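Local coordinates for protein Udp-n-acetylglucosamine pyrophosphorylase (Trypanosoma brucei, PDB 4BQH) that probably catalyses formation of UDP-N-acetylglucosamine and diphosphate from UTP and N-acetylglucosamine 1-phosphate, a step of nucleotide-sugar biosynthesis, at residues L127-D130 with F135-C138; P436-N439 with S445-P448. All blocks are in the same frame, centred on the assembly; numbering follows the deposited sequence. Where two conformers were deposited one is given.

Contact 1 of 2, residues L127-D130 with F135-C138; sequences LGFD and FFTC
Phe136 turns its CG anti to the backbone N (chi1 -176°), which sets the ring beside Leu127 and Phe129. Leu127 has CG anti to its carbonyl carbon (chi1 -53°), and CD1 then comes over the middle of that ring. The methyl carbon CD1 of Leu127 lies 3.8 Å from the Phe136 ring centroid and only 13° off the ring normal. This is a CH-pi contact over one face. Phe129 comes to the edge of the same ring instead. Its CD2 sits near the ring plane, 3.9 Å from CD1 of Phe136. Phe129 was modelled in two conformers, so this approach describes one of them.

Residues 127-130 lie in the glycine-rich signature loop of the UDPGP family. It follows strand 114-119 of the GT-A-like sheet and ends in a Pro-Lys pair with Lys133. Residues 135-138 come just after it. In relatives this loop binds the nucleotide, and it probably does so here.

CE2 of Phe129 lies 3.8 Å from CB of Phe135 and equally close to CA of Phe136. The Phe135 ring itself leads away and stacks on Phe191. No hydrogen bond joins the segments. The loop before helix 448-471 and the start of that helix pack against Leu127 and Phe136.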
ATOM      1  N   LEU A 127       8.063 -11.945 -11.237  1.00 25.66           N
ATOM      2  CA  LEU A 127       8.181 -11.215 -12.493  1.00 26.88           C
ATOM      3  C   LEU A 127       9.474 -11.569 -13.229  1.00 29.23           C
ATOM      4  O   LEU A 127       9.759 -10.995 -14.281  1.00 33.36           O
ATOM      5  CB  LEU A 127       8.142  -9.703 -12.244  1.00 24.61           C
ATOM      6  CG  LEU A 127       6.978  -9.145 -11.435  1.00 23.46           C
ATOM      7  CD1 LEU A 127       7.205  -7.672 -11.117  1.00 22.12           C
ATOM      8  CD2 LEU A 127       5.656  -9.350 -12.171  1.00 23.36           C
ATOM      9  N   GLY A 128      10.249 -12.503 -12.678  1.00 30.91           N
ATOM     10  CA  GLY A 128      11.570 -12.854 -13.207  1.00 30.82           C
ATOM     11  C   GLY A 128      12.662 -11.856 -12.868  1.00 32.69           C
ATOM     12  O   GLY A 128      13.663 -11.759 -13.577  1.00 32.23           O
ATOM     13  N   PHE A 129      12.476 -11.111 -11.777  1.00 33.45           N
ATOM     14  CA  PHE A 129      13.358 -10.002 -11.409  0.50 32.69           C
ATOM     15  C   PHE A 129      13.745 -10.092  -9.923  1.00 32.90           C
ATOM     16  O   PHE A 129      12.943  -9.701  -9.067  1.00 31.12           O
ATOM     17  CB  PHE A 129      12.622  -8.684 -11.707  0.50 33.50           C
ATOM     18  CG  PHE A 129      13.501  -7.463 -11.717  0.50 32.96           C
ATOM     19  CD1 PHE A 129      14.719  -7.467 -12.373  0.50 32.60           C
ATOM     20  CD2 PHE A 129      13.080  -6.291 -11.103  0.50 33.12           C
ATOM     21  CE1 PHE A 129      15.517  -6.337 -12.389  0.50 32.90           C
ATOM     22  CE2 PHE A 129      13.869  -5.157 -11.121  0.50 31.27           C
ATOM     23  CZ  PHE A 129      15.087  -5.180 -11.766  0.50 32.69           C
ATOM     24  N   ASP A 130      14.949 -10.583  -9.635  1.00 30.34           N
ATOM     25  CA  ASP A 130      15.415 -10.829  -8.262  1.00 31.58           C
ATOM     26  C   ASP A 130      15.949  -9.592  -7.538  1.00 29.04           C
ATOM     27  O   ASP A 130      17.032  -9.608  -6.940  1.00 30.11           O
ATOM     28  CB  ASP A 130      16.434 -11.979  -8.230  1.00 37.44           C
ATOM     29  CG  ASP A 130      15.769 -13.357  -8.343  1.00 42.16           C
ATOM     30  OD1 ASP A 130      14.905 -13.553  -9.234  1.00 42.82           O
ATOM     31  OD2 ASP A 130      16.115 -14.248  -7.535  1.00 46.73           O
ATOM     32  N   PHE A 135      11.937  -1.610  -7.781  1.00 12.45           N
ATOM     33  CA  PHE A 135      12.960  -1.383  -8.821  1.00 13.13           C
ATOM     34  C   PHE A 135      12.407  -1.701 -10.213  1.00 13.24           C
ATOM     35  O   PHE A 135      12.984  -1.279 -11.241  1.00 13.56           O
ATOM     36  CB  PHE A 135      14.200  -2.293  -8.606  1.00 13.24           C
ATOM     37  CG  PHE A 135      15.054  -1.972  -7.399  1.00 14.25           C
ATOM     38  CD1 PHE A 135      14.516  -1.506  -6.208  1.00 14.75           C
ATOM     39  CD2 PHE A 135      16.421  -2.237  -7.438  1.00 14.69           C
ATOM     40  CE1 PHE A 135      15.320  -1.270  -5.108  1.00 15.08           C
ATOM     41  CE2 PHE A 135      17.229  -1.988  -6.341  1.00 15.35           C
ATOM     42  CZ  PHE A 135      16.677  -1.508  -5.173  1.00 14.10           C
ATOM     43  N   PHE A 136      11.313  -2.463 -10.266  1.00 13.76           N
ATOM     44  CA  PHE A 136      10.801  -3.004 -11.539  1.00 13.97           C
ATOM     45  C   PHE A 136      10.389  -1.918 -12.528  1.00 14.27           C
ATOM     46  O   PHE A 136       9.709  -0.944 -12.156  1.00 13.69           O
ATOM     47  CB  PHE A 136       9.625  -3.958 -11.289  1.00 14.11           C
ATOM     48  CG  PHE A 136       9.109  -4.638 -12.531  1.00 14.69           C
ATOM     49  CD1 PHE A 136       9.759  -5.757 -13.052  1.00 15.81           C
ATOM     50  CD2 PHE A 136       7.961  -4.170 -13.174  1.00 15.06           C
ATOM     51  CE1 PHE A 136       9.293  -6.378 -14.208  1.00 15.42           C
ATOM     52  CE2 PHE A 136       7.488  -4.796 -14.323  1.00 15.92           C
ATOM     53  CZ  PHE A 136       8.155  -5.903 -14.835  1.00 15.34           C
ATOM     54  N   THR A 137      10.795  -2.101 -13.787  1.00 15.17           N
ATOM     55  CA  THR A 137      10.457  -1.180 -14.882  1.00 16.76           C
ATOM     56  C   THR A 137       9.554  -1.903 -15.867  1.00 18.41           C
ATOM     57  O   THR A 137       9.942  -2.922 -16.451  1.00 19.53           O
ATOM     58  CB  THR A 137      11.741  -0.659 -15.581  1.00 17.42           C
ATOM     59  OG1 THR A 137      12.526   0.045 -14.613  1.00 18.75           O
ATOM     60  CG2 THR A 137      11.415   0.283 -16.727  1.00 18.19           C
ATOM     61  N   CYS A 138       8.337  -1.404 -16.034  1.00 19.20           N
ATOM     62  CA  CYS A 138       7.399  -2.006 -16.981  1.00 19.58           C
ATOM     63  C   CYS A 138       7.812  -1.755 -18.425  1.00 22.06           C
ATOM     64  O   CYS A 138       8.089  -0.623 -18.806  1.00 20.75           O
ATOM     65  CB  CYS A 138       5.997  -1.442 -16.780  1.00 20.30           C
ATOM     66  SG  CYS A 138       5.204  -1.931 -15.247  1.00 20.32           S
TER

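Contact 2 of 2, residues P436-N439 with S445-P448; sequences PVKN and SDTP
Asp446 O takes two backbone hydrogen bonds from consecutive residues, Lys438 and Asn439. The distance is 2.9 Å from Lys438 N to Asp446 O and again 2.9 Å from Asn439 N to Asp446 O, and both bonds are nearly straight. The Lys438 donor stays fairly close to the carbonyl plane. The Asn439 donor sits above it. Asp446 has a left-handed backbone conformation (phi 53°).

The buried side is closely packed. CG1 of Val437 is anti to the backbone N (chi1 -177°) and touches CG of Pro448 at 3.6 Å. The two side chains cross at about a right angle. Next to them, CA of Thr447 makes a CA-H...O contact with O of Asn439, 3.3 Å away. A water donates to O of Pro436 at 2.7 Å and to O of Thr447 at 3.1 Å, so it bridges the segments.

The other side is looser. OD1 of Asp446 lies 3.6 Å from CG of Pro436. Lys438 is exposed and runs alongside Asp446, pointing the same way. It touches the carboxylate with CD rather than NZ. Its NZ remains 5.3 Å from OD2 of Asp446, too far for a salt bridge.

The loop leads into helix 448-471. Thr447 is the N-cap, its OG1 hydrogen-bonded to Asp450 N. Lys133 of the signature loop donates to Val437 O.

Two backbone bonds to one carbonyl, a bridging water and a small apolar contact hold the two ends of the loop together; the Lys438 and Asp446 charges probably add only a weak, solvent-screened attraction.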
ATOM      1  N   PRO A 436      -2.381  -4.179 -10.157  1.00 12.42           N
ATOM      2  CA  PRO A 436      -1.286  -4.811  -9.432  1.00 13.04           C
ATOM      3  C   PRO A 436      -0.375  -5.583 -10.381  1.00 13.28           C
ATOM      4  O   PRO A 436      -0.845  -6.331 -11.240  1.00 14.27           O
ATOM      5  CB  PRO A 436      -2.005  -5.750  -8.445  1.00 13.18           C
ATOM      6  CG  PRO A 436      -3.293  -6.049  -9.097  1.00 13.09           C
ATOM      7  CD  PRO A 436      -3.670  -4.859  -9.939  1.00 12.69           C
ATOM      8  N   VAL A 437       0.920  -5.357 -10.245  1.00 13.97           N
ATOM      9  CA  VAL A 437       1.919  -6.034 -11.059  1.00 14.12           C
ATOM     10  C   VAL A 437       2.516  -7.154 -10.209  1.00 14.70           C
ATOM     11  O   VAL A 437       3.352  -6.908  -9.341  1.00 13.78           O
ATOM     12  CB  VAL A 437       3.011  -5.063 -11.528  1.00 14.40           C
ATOM     13  CG1 VAL A 437       3.977  -5.797 -12.441  1.00 15.68           C
ATOM     14  CG2 VAL A 437       2.381  -3.855 -12.253  1.00 15.47           C
ATOM     15  N   LYS A 438       2.050  -8.378 -10.459  1.00 15.14           N
ATOM     16  CA  LYS A 438       2.329  -9.498  -9.572  1.00 16.22           C
ATOM     17  C   LYS A 438       2.857 -10.730 -10.291  1.00 16.76           C
ATOM     18  O   LYS A 438       3.645 -11.476  -9.719  1.00 16.34           O
ATOM     19  CB  LYS A 438       1.069  -9.894  -8.799  1.00 18.87           C
ATOM     20  CG  LYS A 438       0.494  -8.826  -7.876  1.00 21.13           C
ATOM     21  CD  LYS A 438      -0.832  -9.278  -7.272  1.00 24.39           C
ATOM     22  CE  LYS A 438      -0.661 -10.462  -6.326  1.00 28.18           C
ATOM     23  NZ  LYS A 438      -0.845 -10.059  -4.909  1.00 29.86           N
ATOM     24  N   ASN A 439       2.416 -10.954 -11.524  1.00 16.09           N
ATOM     25  CA  ASN A 439       2.775 -12.201 -12.258  1.00 18.14           C
ATOM     26  C   ASN A 439       3.515 -11.903 -13.520  1.00 19.71           C
ATOM     27  O   ASN A 439       3.222 -10.914 -14.174  1.00 19.25           O
ATOM     28  CB  ASN A 439       1.506 -12.976 -12.613  1.00 17.38           C
ATOM     29  CG  ASN A 439       0.696 -13.349 -11.399  1.00 17.32           C
ATOM     30  OD1 ASN A 439      -0.524 -13.199 -11.384  1.00 19.07           O
ATOM     31  ND2 ASN A 439       1.362 -13.849 -10.375  1.00 17.74           N
ATOM     32  N   SER A 445      -3.321 -13.238 -15.293  1.00 19.60           N
ATOM     33  CA  SER A 445      -3.836 -12.025 -14.679  1.00 18.92           C
ATOM     34  C   SER A 445      -2.724 -11.292 -13.943  1.00 17.42           C
ATOM     35  O   SER A 445      -1.660 -11.862 -13.700  1.00 16.31           O
ATOM     36  CB  SER A 445      -4.930 -12.372 -13.672  1.00 21.33           C
ATOM     37  OG  SER A 445      -4.342 -12.936 -12.507  1.00 23.72           O
ATOM     38  N   ASP A 446      -2.985 -10.027 -13.585  1.00 17.37           N
ATOM     39  CA  ASP A 446      -2.049  -9.232 -12.782  1.00 16.99           C
ATOM     40  C   ASP A 446      -0.621  -9.192 -13.349  1.00 15.53           C
ATOM     41  O   ASP A 446       0.363  -9.214 -12.603  1.00 14.96           O
ATOM     42  CB  ASP A 446      -2.007  -9.722 -11.317  1.00 19.03           C
ATOM     43  CG  ASP A 446      -3.336  -9.580 -10.595  1.00 21.31           C
ATOM     44  OD1 ASP A 446      -4.259  -8.891 -11.091  1.00 22.51           O
ATOM     45  OD2 ASP A 446      -3.465 -10.184  -9.498  1.00 23.28           O
ATOM     46  N   THR A 447      -0.502  -9.117 -14.672  1.00 14.68           N
ATOM     47  CA  THR A 447       0.806  -9.006 -15.312  1.00 13.89           C
ATOM     48  C   THR A 447       1.154  -7.520 -15.567  1.00 13.77           C
ATOM     49  O   THR A 447       0.261  -6.663 -15.532  1.00 13.19           O
ATOM     50  CB  THR A 447       0.820  -9.712 -16.677  1.00 14.30           C
ATOM     51  OG1 THR A 447       0.002  -8.970 -17.581  1.00 14.07           O
ATOM     52  CG2 THR A 447       0.297 -11.153 -16.567  1.00 14.28           C
ATOM     53  N   PRO A 448       2.443  -7.223 -15.828  1.00 13.72           N
ATOM     54  CA  PRO A 448       2.822  -5.856 -16.197  1.00 13.31           C
ATOM     55  C   PRO A 448       2.031  -5.371 -17.403  1.00 13.46           C
ATOM     56  O   PRO A 448       1.552  -4.260 -17.396  1.00 12.74           O
ATOM     57  CB  PRO A 448       4.327  -5.977 -16.506  1.00 13.61           C
ATOM     58  CG  PRO A 448       4.770  -7.126 -15.662  1.00 14.20           C
ATOM     59  CD  PRO A 448       3.629  -8.100 -15.759  1.00 14.07           C
TER
HETATM   60  O   HOH W   1      -2.046  -5.973 -13.637  1.00 16.45           O

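How the contacts relate
Contact 1 is a surface contact, while contact 2 is partly buried and lies somewhat closer to the centre of the chain. Contact 1 is wholly apolar. Contact 2 relies mainly on backbone hydrogen bonds and a bridging water, with one apolar pair. Each joins near neighbours in sequence: the first between the end of the signature loop and the residues just after it, the second within the loop that runs into helix 448-471. The centres are 11 Å apart, and the two sites pack directly. CZ of Phe136 lies 3.7 Å from CG of Pro448, and CD2 of Leu127 lies 3.9 Å from CG1 of Val437. The apolar part of contact 2 therefore continues into contact 1.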